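Local coordinates for protein activator of (r)-2-hydroxyglutaryl-coa dehydratase (Acidaminococcus fermentans, PDB 1HUX) that hydrolyses ATP slowly to drive electron transfer that activates 2-hydroxyglutaryl-CoA dehydratase, working as a homodimer with one shared [4Fe-4S] cluster in glutamate fermentation, at residues M88-I93 against Q243-L248; P95-V100 against D211-G216; G190-V195 against A219-V224; A150-K155 against D183-I188. All coordinates share one frame; numbering follows the deposited sequence.

Interaction 1. Residues M88-I93 against Q243-L248; sequences MGASFI and QYNGAL. With ADP (adenosine-5'-diphosphate), chain D.
Gly89 and Leu248 mark the closest approach of two helix segments, their CA atoms 5.2 Å apart. Residues 88-93 close helix 82-93, while 243-248 run from a turn into the start of helix 245-257, with Tyr244 at its N-cap. A beta carbon on Gly89 would run into the amide of Asn245, so the bare glycine backbone is what lets that side chain lie against the helix. No hydrogen bond crosses here: Asn245 ND2 is 3.2 Å from Ala90 N, but both are donors. With CG anti to its backbone N (chi1 -165°), Asn245 reaches across to Gly89 and Ala90, and its OD1 is hydrogen-bonded to Thr215 OG1 of the neighbouring strand. Replacing Asn245 with alanine would probably leave the Thr215 hydroxyl without this mate and open a gap beside Gly89. The apolar half centres on one methyl, Leu248 CD2, which meets Phe92 CD2 at 3.6 Å and Ile93 CG1 at 3.8 Å; the Phe92 and Leu248 side chains cross at about a right angle. At the far end of its segment, Gln243 NE2 donates to ADP O1A over 2.7 Å, nearly straight at 165°. The chemistry thus pairs a buried amide, bonded to a third element, with a small apolar cluster, and it joins this helix packing to a residue that grips the nucleotide's alpha-phosphate.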
# COMPACT_ATOMS: atom_id res chain seq x y z
N MET A 88 9.77 -28.39 3.06
CA MET A 88 9.66 -29.83 2.93
C MET A 88 9.21 -30.20 1.51
O MET A 88 9.83 -31.04 0.85
CB MET A 88 8.67 -30.37 3.96
CG MET A 88 9.22 -31.48 4.85
SD MET A 88 9.86 -32.82 3.88
CE MET A 88 11.61 -32.44 3.88
N GLY A 89 8.14 -29.53 1.05
CA GLY A 89 7.59 -29.78 -0.28
C GLY A 89 8.55 -29.47 -1.41
O GLY A 89 8.70 -30.23 -2.38
N ALA A 90 9.21 -28.32 -1.28
CA ALA A 90 10.16 -27.89 -2.29
C ALA A 90 11.19 -29.01 -2.47
O ALA A 90 11.48 -29.44 -3.60
CB ALA A 90 10.84 -26.61 -1.85
N SER A 91 11.68 -29.50 -1.33
CA SER A 91 12.69 -30.55 -1.29
C SER A 91 12.25 -31.82 -1.98
O SER A 91 13.07 -32.52 -2.58
CB SER A 91 13.09 -30.86 0.14
OG SER A 91 13.83 -29.77 0.67
N PHE A 92 10.96 -32.10 -1.90
CA PHE A 92 10.41 -33.29 -2.54
C PHE A 92 10.41 -33.11 -4.05
O PHE A 92 10.63 -34.06 -4.80
CB PHE A 92 8.97 -33.53 -2.05
CG PHE A 92 8.32 -34.76 -2.64
CD1 PHE A 92 8.43 -36.00 -2.01
CD2 PHE A 92 7.64 -34.68 -3.85
CE1 PHE A 92 7.87 -37.15 -2.58
CE2 PHE A 92 7.08 -35.82 -4.44
CZ PHE A 92 7.20 -37.06 -3.80
N ILE A 93 10.18 -31.88 -4.51
CA ILE A 93 10.15 -31.61 -5.94
C ILE A 93 11.54 -31.32 -6.51
O ILE A 93 11.91 -31.80 -7.60
CB ILE A 93 9.24 -30.39 -6.25
CG1 ILE A 93 7.93 -30.48 -5.48
CG2 ILE A 93 8.95 -30.32 -7.73
CD1 ILE A 93 7.10 -29.22 -5.61
N GLN A 243 1.58 -24.50 -6.84
CA GLN A 243 0.58 -24.03 -5.87
C GLN A 243 0.17 -25.08 -4.83
O GLN A 243 -0.50 -24.75 -3.84
CB GLN A 243 -0.65 -23.52 -6.62
CG GLN A 243 -1.73 -22.92 -5.73
CD GLN A 243 -2.85 -22.28 -6.54
OE1 GLN A 243 -3.06 -22.62 -7.72
NE2 GLN A 243 -3.59 -21.37 -5.91
N TYR A 244 0.56 -26.32 -5.06
CA TYR A 244 0.23 -27.41 -4.16
C TYR A 244 1.41 -27.76 -3.27
O TYR A 244 1.41 -28.79 -2.58
CB TYR A 244 -0.17 -28.66 -4.95
CG TYR A 244 -1.39 -28.48 -5.82
CD1 TYR A 244 -1.26 -28.22 -7.19
CD2 TYR A 244 -2.67 -28.55 -5.28
CE1 TYR A 244 -2.38 -28.05 -7.99
CE2 TYR A 244 -3.79 -28.38 -6.08
CZ TYR A 244 -3.64 -28.12 -7.43
OH TYR A 244 -4.75 -27.91 -8.22
N ASN A 245 2.42 -26.91 -3.28
CA ASN A 245 3.62 -27.16 -2.48
C ASN A 245 3.33 -27.18 -0.99
O ASN A 245 3.74 -28.09 -0.29
CB ASN A 245 4.67 -26.09 -2.78
CG ASN A 245 6.05 -26.48 -2.29
OD1 ASN A 245 7.04 -25.78 -2.52
ND2 ASN A 245 6.12 -27.61 -1.60
N GLY A 246 2.61 -26.18 -0.51
CA GLY A 246 2.32 -26.15 0.92
C GLY A 246 1.63 -27.41 1.38
O GLY A 246 1.89 -27.93 2.47
N ALA A 247 0.72 -27.91 0.54
CA ALA A 247 -0.03 -29.11 0.87
C ALA A 247 0.92 -30.29 0.80
O ALA A 247 0.99 -31.11 1.73
CB ALA A 247 -1.19 -29.29 -0.11
N LEU A 248 1.67 -30.37 -0.29
CA LEU A 248 2.64 -31.45 -0.50
C LEU A 248 3.59 -31.56 0.70
O LEU A 248 4.01 -32.64 1.10
CB LEU A 248 3.44 -31.21 -1.77
CG LEU A 248 4.51 -32.27 -2.01
CD1 LEU A 248 3.84 -33.63 -1.93
CD2 LEU A 248 5.18 -32.06 -3.38
PB ADP D . -2.91 -18.52 -0.31
O1B ADP D . -1.49 -18.19 0.03
O2B ADP D . -3.31 -20.01 -0.09
O3B ADP D . -3.93 -17.55 0.27
PA ADP D . -2.36 -19.13 -3.01
O1A ADP D . -3.19 -20.32 -3.42
O2A ADP D . -0.92 -19.33 -2.79
O3A ADP D . -3.06 -18.41 -1.78
O5' ADP D . -2.63 -17.98 -4.02
C5' ADP D . -2.21 -18.11 -5.28
C4' ADP D . -2.20 -16.84 -6.03
O4' ADP D . -1.92 -17.13 -7.44
C3' ADP D . -3.51 -15.88 -6.05
O3' ADP D . -3.15 -14.48 -6.10
C2' ADP D . -4.18 -16.44 -7.29
O2' ADP D . -5.12 -15.57 -8.01
C1' ADP D . -2.97 -16.73 -8.17
N9 ADP D . -3.21 -17.55 -9.38
C8 ADP D . -3.90 -18.69 -9.41
N7 ADP D . -3.95 -19.20 -10.57
C5 ADP D . -3.23 -18.32 -11.37
C6 ADP D . -2.88 -18.30 -12.77
N6 ADP D . -3.27 -19.27 -13.64
N1 ADP D . -2.12 -17.26 -13.22
C2 ADP D . -1.74 -16.30 -12.36
N3 ADP D . -2.02 -16.23 -11.04
C4 ADP D . -2.77 -17.28 -10.62

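Interaction 2. Residues P95-V100 against D211-G216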
# COMPACT_ATOMS: atom_id res chain seq x y z
N PRO A 95 15.37 -31.56 -5.18
CA PRO A 95 16.34 -31.99 -4.16
C PRO A 95 17.38 -30.93 -3.76
O PRO A 95 17.74 -30.83 -2.59
CB PRO A 95 16.99 -33.21 -4.79
CG PRO A 95 15.89 -33.74 -5.70
CD PRO A 95 15.34 -32.50 -6.31
N ASN A 96 17.82 -30.14 -4.72
CA ASN A 96 18.84 -29.13 -4.46
C ASN A 96 18.35 -27.74 -4.10
O ASN A 96 19.12 -26.77 -4.16
CB ASN A 96 19.77 -29.05 -5.66
CG ASN A 96 20.38 -30.39 -6.00
OD1 ASN A 96 20.83 -31.11 -5.10
ND2 ASN A 96 20.39 -30.74 -7.28
N VAL A 97 17.09 -27.62 -3.72
CA VAL A 97 16.57 -26.31 -3.35
C VAL A 97 17.35 -25.82 -2.15
O VAL A 97 17.86 -26.62 -1.37
CB VAL A 97 15.08 -26.36 -2.93
CG1 VAL A 97 14.23 -26.67 -4.12
CG2 VAL A 97 14.86 -27.39 -1.82
N HIS A 98 17.45 -24.51 -2.03
CA HIS A 98 18.13 -23.89 -0.90
C HIS A 98 17.43 -22.58 -0.65
O HIS A 98 17.50 -22.01 0.45
CB HIS A 98 19.60 -23.68 -1.23
CG HIS A 98 20.43 -24.92 -1.10
ND1 HIS A 98 20.64 -25.56 0.11
CD2 HIS A 98 21.10 -25.65 -2.03
CE1 HIS A 98 21.41 -26.62 -0.09
NE2 HIS A 98 21.70 -26.69 -1.38
N THR A 99 16.73 -22.13 -1.68
CA THR A 99 15.98 -20.88 -1.62
C THR A 99 14.63 -21.07 -2.29
O THR A 99 14.53 -21.49 -3.45
CB THR A 99 16.76 -19.71 -2.31
OG1 THR A 99 17.96 -19.42 -1.58
CG2 THR A 99 15.90 -18.45 -2.35
N VAL A 100 13.58 -20.74 -1.54
CA VAL A 100 12.21 -20.88 -2.02
C VAL A 100 11.47 -19.55 -1.99
O VAL A 100 11.29 -18.93 -0.94
CB VAL A 100 11.38 -21.90 -1.16
CG1 VAL A 100 9.95 -21.94 -1.64
CG2 VAL A 100 11.97 -23.31 -1.26
N ASP A 211 19.91 -22.99 -6.71
CA ASP A 211 18.66 -23.71 -6.95
C ASP A 211 17.49 -23.06 -6.27
O ASP A 211 16.97 -23.49 -5.24
CB ASP A 211 18.82 -25.18 -6.58
CG ASP A 211 19.05 -26.05 -7.78
OD1 ASP A 211 18.11 -26.10 -8.61
OD2 ASP A 211 20.14 -26.62 -7.95
N VAL A 212 17.09 -21.92 -6.86
CA VAL A 212 15.99 -21.12 -6.41
C VAL A 212 14.72 -21.66 -7.06
O VAL A 212 14.72 -21.96 -8.25
CB VAL A 212 16.18 -19.64 -6.85
CG1 VAL A 212 15.05 -18.77 -6.22
CG2 VAL A 212 17.51 -19.13 -6.41
N VAL A 213 13.66 -21.80 -6.28
CA VAL A 213 12.39 -22.28 -6.84
C VAL A 213 11.26 -21.36 -6.43
O VAL A 213 11.23 -20.84 -5.31
CB VAL A 213 12.04 -23.70 -6.36
CG1 VAL A 213 13.11 -24.66 -6.82
CG2 VAL A 213 11.94 -23.71 -4.85
N MET A 214 10.34 -21.14 -7.37
CA MET A 214 9.20 -20.28 -7.09
C MET A 214 7.98 -21.16 -6.80
O MET A 214 7.69 -22.13 -7.52
CB MET A 214 8.96 -19.35 -8.27
CG MET A 214 7.81 -18.41 -8.06
SD MET A 214 7.63 -17.29 -9.42
CE MET A 214 7.05 -15.80 -8.50
N THR A 215 7.30 -20.81 -5.72
CA THR A 215 6.14 -21.52 -5.23
C THR A 215 4.95 -20.60 -5.00
O THR A 215 5.12 -19.39 -4.82
CB THR A 215 6.51 -22.21 -3.92
OG1 THR A 215 7.17 -23.43 -4.24
CG2 THR A 215 5.31 -22.47 -3.08
N GLY A 216 3.76 -21.17 -5.01
CA GLY A 216 2.57 -20.36 -4.81
C GLY A 216 1.77 -20.27 -6.09
O GLY A 216 2.21 -20.71 -7.16
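Thr99 O accepts from Val213 N across these parallel strands, over 3.0 Å at 158°, the one hydrogen bond between the two segments that is not weak. Val213 continues the pattern by backbone bonding to Ile101. One step earlier, Asp211 O takes only a weak bond from His98 N at 3.4 Å, where the strand pairing is just beginning. CA-H...O contacts accompany these bonds, Val212 CA to Thr99 O at 3.3 Å and Val100 CA to Val213 O at 3.4 Å. The outer backbone edges are also used, since His98 and Val100 bond to Val113 and Ile111 while Val212 and Met214 bond to Lys237. Side-chain polar groups find partners beyond the pair: His98 ND1 meets Val113 O, Thr99 OG1 meets Val209 N, and Asp211 OD1 forms a salt bridge with Lys237 NZ. The other carboxylate oxygen, Asp211 OD2, lies 3.4 Å from Asn96 CB. An asparagine replacing Asp211 would probably leave the Lys237 ammonium without its countercharge. Val213 uses both branches: with chi1 at -62°, CG1 meets Val97 CG1 at 3.5 Å and CG2 meets Val100 CG2 at 3.6 Å. Val100 and Val97 also touch Ala90 of helix 82-93, while Thr99 and Val212 lie side by side on the other face of the sheet. Strands 99-104 and 212-215 are adjoining parallel strands at the middle of a mixed sheet ordered 3-2-1-4-5, the arrangement of an actin-fold domain.

Interaction 3. Residues G190-V195 against A219-V224. With ADP (adenosine-5'-diphosphate), chain D.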
# COMPACT_ATOMS: atom_id res chain seq x y z
N GLY A 190 5.54 -4.21 -17.12
CA GLY A 190 6.02 -3.27 -16.13
C GLY A 190 5.55 -3.67 -14.75
O GLY A 190 6.32 -3.63 -13.79
N ILE A 191 4.28 -4.05 -14.65
CA ILE A 191 3.72 -4.47 -13.37
C ILE A 191 4.46 -5.70 -12.84
O ILE A 191 4.68 -5.84 -11.63
CB ILE A 191 2.22 -4.79 -13.52
CG1 ILE A 191 1.46 -3.50 -13.86
CG2 ILE A 191 1.67 -5.38 -12.24
CD1 ILE A 191 -0.03 -3.67 -13.97
N HIS A 192 4.86 -6.58 -13.75
CA HIS A 192 5.58 -7.79 -13.40
C HIS A 192 6.92 -7.46 -12.81
O HIS A 192 7.28 -7.99 -11.76
CB HIS A 192 5.74 -8.69 -14.62
CG HIS A 192 4.46 -9.35 -15.04
ND1 HIS A 192 4.31 -9.97 -16.26
CD2 HIS A 192 3.27 -9.46 -14.40
CE1 HIS A 192 3.08 -10.44 -16.36
NE2 HIS A 192 2.43 -10.15 -15.24
N ARG A 193 7.69 -6.60 -13.46
CA ARG A 193 8.98 -6.24 -12.91
C ARG A 193 8.76 -5.56 -11.56
O ARG A 193 9.57 -5.71 -10.64
CB ARG A 193 9.73 -5.28 -13.83
CG ARG A 193 9.96 -5.83 -15.20
CD ARG A 193 10.83 -4.90 -15.97
NE ARG A 193 10.60 -5.03 -17.40
CZ ARG A 193 9.87 -4.18 -18.12
NH1 ARG A 193 9.31 -3.11 -17.53
NH2 ARG A 193 9.72 -4.39 -19.43
N SER A 194 7.68 -4.81 -11.45
CA SER A 194 7.35 -4.11 -10.21
C SER A 194 7.21 -5.11 -9.05
O SER A 194 7.68 -4.87 -7.94
CB SER A 194 6.04 -3.32 -10.38
OG SER A 194 5.73 -2.58 -9.21
N VAL A 195 6.56 -6.24 -9.34
CA VAL A 195 6.36 -7.29 -8.34
C VAL A 195 7.71 -7.94 -8.05
O VAL A 195 8.10 -8.13 -6.88
CB VAL A 195 5.36 -8.37 -8.86
CG1 VAL A 195 5.22 -9.48 -7.85
CG2 VAL A 195 4.00 -7.74 -9.12
N ALA A 219 3.14 -18.35 -8.90
CA ALA A 219 4.25 -19.05 -9.52
C ALA A 219 3.97 -19.30 -11.00
O ALA A 219 4.87 -19.22 -11.84
CB ALA A 219 4.51 -20.36 -8.80
N GLN A 220 2.71 -19.59 -11.31
CA GLN A 220 2.31 -19.87 -12.69
C GLN A 220 2.66 -18.73 -13.63
O GLN A 220 3.13 -18.96 -14.76
CB GLN A 220 0.81 -20.12 -12.73
CG GLN A 220 0.40 -21.36 -11.99
CD GLN A 220 -1.06 -21.35 -11.65
OE1 GLN A 220 -1.91 -21.16 -12.52
NE2 GLN A 220 -1.38 -21.56 -10.38
N ASN A 221 2.45 -17.50 -13.16
CA ASN A 221 2.73 -16.30 -13.94
C ASN A 221 4.20 -16.26 -14.35
O ASN A 221 5.04 -15.73 -13.63
CB ASN A 221 2.39 -15.06 -13.10
CG ASN A 221 2.36 -13.78 -13.94
OD1 ASN A 221 3.18 -13.59 -14.84
ND2 ASN A 221 1.42 -12.89 -13.63
N TYR A 222 4.52 -16.83 -15.51
CA TYR A 222 5.90 -16.85 -15.97
C TYR A 222 6.37 -15.44 -16.32
O TYR A 222 7.56 -15.21 -16.56
CB TYR A 222 6.06 -17.79 -17.17
CG TYR A 222 5.16 -17.49 -18.34
CD1 TYR A 222 5.43 -16.42 -19.19
CD2 TYR A 222 4.03 -18.28 -18.60
CE1 TYR A 222 4.59 -16.14 -20.28
CE2 TYR A 222 3.19 -18.00 -19.69
CZ TYR A 222 3.48 -16.93 -20.52
OH TYR A 222 2.67 -16.62 -21.60
N GLY A 223 5.44 -14.50 -16.37
CA GLY A 223 5.82 -13.14 -16.64
C GLY A 223 6.59 -12.72 -15.41
O GLY A 223 7.73 -12.29 -15.47
N VAL A 224 5.95 -12.90 -14.26
CA VAL A 224 6.54 -12.57 -12.99
C VAL A 224 7.84 -13.34 -12.76
O VAL A 224 8.89 -12.75 -12.48
CB VAL A 224 5.59 -12.91 -11.84
CG1 VAL A 224 6.29 -12.70 -10.51
CG2 VAL A 224 4.32 -12.05 -11.94
PB ADP D . -2.91 -18.52 -0.31
O1B ADP D . -1.49 -18.19 0.03
O2B ADP D . -3.31 -20.01 -0.09
O3B ADP D . -3.93 -17.55 0.27
PA ADP D . -2.36 -19.13 -3.01
O1A ADP D . -3.19 -20.32 -3.42
O2A ADP D . -0.92 -19.33 -2.79
O3A ADP D . -3.06 -18.41 -1.78
O5' ADP D . -2.63 -17.98 -4.02
C5' ADP D . -2.21 -18.11 -5.28
C4' ADP D . -2.20 -16.84 -6.03
O4' ADP D . -1.92 -17.13 -7.44
C3' ADP D . -3.51 -15.88 -6.05
O3' ADP D . -3.15 -14.48 -6.10
C2' ADP D . -4.18 -16.44 -7.29
O2' ADP D . -5.12 -15.57 -8.01
C1' ADP D . -2.97 -16.73 -8.17
N9 ADP D . -3.21 -17.55 -9.38
C8 ADP D . -3.90 -18.69 -9.41
N7 ADP D . -3.95 -19.20 -10.57
C5 ADP D . -3.23 -18.32 -11.37
C6 ADP D . -2.88 -18.30 -12.77
N6 ADP D . -3.27 -19.27 -13.64
N1 ADP D . -2.12 -17.26 -13.22
C2 ADP D . -1.74 -16.30 -12.36
N3 ADP D . -2.02 -16.23 -11.04
C4 ADP D . -2.77 -17.28 -10.62
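His192 reaches from helix 184-204 onto the first turn of helix 222-232, where Gly223 and Val224 receive it. Its CB is already near the Gly223 carbonyl carbon, and the first torsion, -72°, sets CG anti to its own carbonyl carbon and swings the ring over the turn. CG then faces Val224 N, 3.9 Å away. ND1 comes within 3.5 Å of Gly223 CA, where a beta carbon would collide with it; CD2 rests 3.7 Å from the Val224 methyl CG2. At the outer end CE1 is 3.5 Å from Asn221 OD1, and NE2 borders the same amide. The amide plane stands almost perpendicular to the ring, at 86°, with OD1 over one face and displaced toward the rim. Asn221 is the N-cap of the helix, and the same oxygen makes the capping bond: it accepts from Val224 N at 2.9 Å, the donor lying above the carbonyl plane, and weakly from Gly223 N. Nearby, Gln220 OE1 lies 2.6 Å from ADP N6, and a weak bond joins Gln220 NE2 to Gln243, so the turn leading into this cap also borders the adenine. Around the contact, His192 touches Leu149 of helix 149-153, Val195 meets Phe134 of helix 132-142, and Val224 rests on Met214 of strand 212-215, placing helix 184-204 and the start of helix 222-232 between neighbouring helices and the sheet.

Interaction 4. Residues A150-K155 against D183-I188; sequences AELGAK and DKIDII
Leu152 and Ile185 lead the apolar contacts between helix 149-153 with the residues after it and the start of helix 184-204. Their side chains cross at about a right angle, Leu152 CD2 meeting Ile185 CD1 at 3.8 Å. Ile188 comes in beside them, its CD1 3.6 Å from Leu152 CB and also near Leu152 CD1. Its other branch, CG2, lies against the backbone at Gly153 CA, 3.4 Å away, where a beta carbon would collide with it. Ile185 divides its work likewise: with chi1 at -48°, CG1 carries CD1 toward Leu152 while CG2, anti to the backbone N, meets Lys155 CB at 3.4 Å. The Lys155 chain is extended beyond CG and its end leads away from 183-188.

The polar contacts run within each segment or to other residues, and no hydrogen bond crosses. Leu152 O takes Lys155 N at 2.8 Å. Asp183 is the N-cap of helix 184-204: its OD1 accepts from Ile185 N at 2.7 Å, met from above the carboxylate plane. Asp186 OD1 is bonded to Ser156 OG and to the amides of Thr157 and Lys158, tying the loop after Lys155 to that helix.

Near the protein surface, then, adhesion between the segments is carried by branched aliphatic side chains, a bare glycine backbone and the CB of Lys155, with the polar bonds fixing the helix start and the adjoining loop.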
# COMPACT_ATOMS: atom_id res chain seq x y z
N ALA A 150 0.43 -13.13 -17.62
CA ALA A 150 1.66 -13.74 -18.09
C ALA A 150 1.73 -13.74 -19.62
O ALA A 150 2.69 -13.24 -20.20
CB ALA A 150 1.78 -15.16 -17.56
N GLU A 151 0.69 -14.29 -20.25
CA GLU A 151 0.64 -14.38 -21.71
C GLU A 151 0.72 -13.04 -22.42
O GLU A 151 1.35 -12.92 -23.47
CB GLU A 151 -0.64 -15.08 -22.15
CG GLU A 151 -0.73 -16.52 -21.71
CD GLU A 151 -2.02 -17.16 -22.15
OE1 GLU A 151 -2.27 -17.20 -23.38
OE2 GLU A 151 -2.77 -17.62 -21.27
N LEU A 152 0.07 -12.03 -21.85
CA LEU A 152 0.07 -10.71 -22.46
C LEU A 152 1.43 -10.03 -22.37
O LEU A 152 2.03 -9.68 -23.39
CB LEU A 152 -1.01 -9.84 -21.81
CG LEU A 152 -2.43 -10.29 -22.18
CD1 LEU A 152 -3.45 -9.45 -21.43
CD2 LEU A 152 -2.63 -10.17 -23.69
N GLY A 153 1.91 -9.86 -21.14
CA GLY A 153 3.19 -9.22 -20.92
C GLY A 153 4.32 -9.78 -21.76
O GLY A 153 5.31 -9.09 -22.04
N ALA A 154 4.20 -11.04 -22.19
CA ALA A 154 5.23 -11.67 -22.99
C ALA A 154 5.36 -11.04 -24.37
O ALA A 154 6.34 -11.29 -25.09
CB ALA A 154 4.93 -13.17 -23.14
N LYS A 155 4.38 -10.22 -24.74
CA LYS A 155 4.36 -9.56 -26.04
C LYS A 155 4.92 -8.14 -26.03
O LYS A 155 5.08 -7.52 -27.08
CB LYS A 155 2.92 -9.52 -26.56
CG LYS A 155 2.27 -10.88 -26.70
CD LYS A 155 0.82 -10.74 -27.13
CE LYS A 155 0.16 -12.11 -27.33
NZ LYS A 155 -1.26 -11.99 -27.75
N ASP A 183 0.46 1.09 -24.40
CA ASP A 183 -0.12 -0.25 -24.59
C ASP A 183 -0.19 -1.06 -23.28
O ASP A 183 0.71 -0.97 -22.44
CB ASP A 183 0.71 -1.02 -25.61
CG ASP A 183 0.02 -2.29 -26.08
OD1 ASP A 183 -0.59 -2.99 -25.24
OD2 ASP A 183 0.10 -2.59 -27.29
N LYS A 184 -1.25 -1.86 -23.12
CA LYS A 184 -1.43 -2.70 -21.92
C LYS A 184 -0.31 -3.73 -21.82
O LYS A 184 0.24 -3.97 -20.74
CB LYS A 184 -2.76 -3.44 -21.98
CG LYS A 184 -3.99 -2.58 -21.80
CD LYS A 184 -5.23 -3.46 -21.85
CE LYS A 184 -6.49 -2.68 -21.58
NZ LYS A 184 -7.67 -3.58 -21.76
N ILE A 185 0.01 -4.35 -22.95
CA ILE A 185 1.07 -5.35 -23.01
C ILE A 185 2.32 -4.81 -22.28
O ILE A 185 2.97 -5.51 -21.50
CB ILE A 185 1.44 -5.65 -24.48
CG1 ILE A 185 0.16 -5.91 -25.28
CG2 ILE A 185 2.35 -6.84 -24.56
CD1 ILE A 185 -0.72 -6.99 -24.71
N ASP A 186 2.64 -3.55 -22.55
CA ASP A 186 3.81 -2.92 -21.95
C ASP A 186 3.61 -2.56 -20.49
O ASP A 186 4.54 -2.68 -19.69
CB ASP A 186 4.21 -1.69 -22.76
CG ASP A 186 4.55 -2.02 -24.22
OD1 ASP A 186 5.27 -3.01 -24.45
OD2 ASP A 186 4.09 -1.30 -25.14
N ILE A 187 2.42 -2.11 -20.15
CA ILE A 187 2.12 -1.76 -18.76
C ILE A 187 2.20 -3.01 -17.90
O ILE A 187 2.62 -2.96 -16.74
CB ILE A 187 0.70 -1.17 -18.60
CG1 ILE A 187 0.61 0.18 -19.32
CG2 ILE A 187 0.36 -1.03 -17.12
CD1 ILE A 187 -0.60 1.07 -18.90
N ILE A 188 1.79 -4.14 -18.47
CA ILE A 188 1.79 -5.41 -17.75
C ILE A 188 3.21 -5.84 -17.42
O ILE A 188 3.53 -6.05 -16.25
CB ILE A 188 1.08 -6.51 -18.57
CG1 ILE A 188 -0.43 -6.43 -18.31
CG2 ILE A 188 1.63 -7.90 -18.22
CD1 ILE A 188 -1.26 -7.41 -19.11

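From the N terminus, residues 88-93 open interaction 1 and 95-100 open interaction 2 directly after. Interaction 4 is the first to close, joining 150-155 to 183-188 inside both longer loops. Residues 190-195 then open interaction 3 on the same helix, 184-204. Strand 212-215 closes interaction 2 before 219-224 close interaction 3, so these two cross, whereas 4 and 3 stand in series. Residues 243-248, entering helix 245-257, close the outermost loop, interaction 1. Helix 82-93 lies on the sheet between interactions 1 and 2, Met214 also touches Ala219 between 2 and 3, and Ala150 packs on Asn221 between 3 and 4, running from helix 82-93 through the second sheet to the outer helices; interactions 1 and 3 both reach ADP.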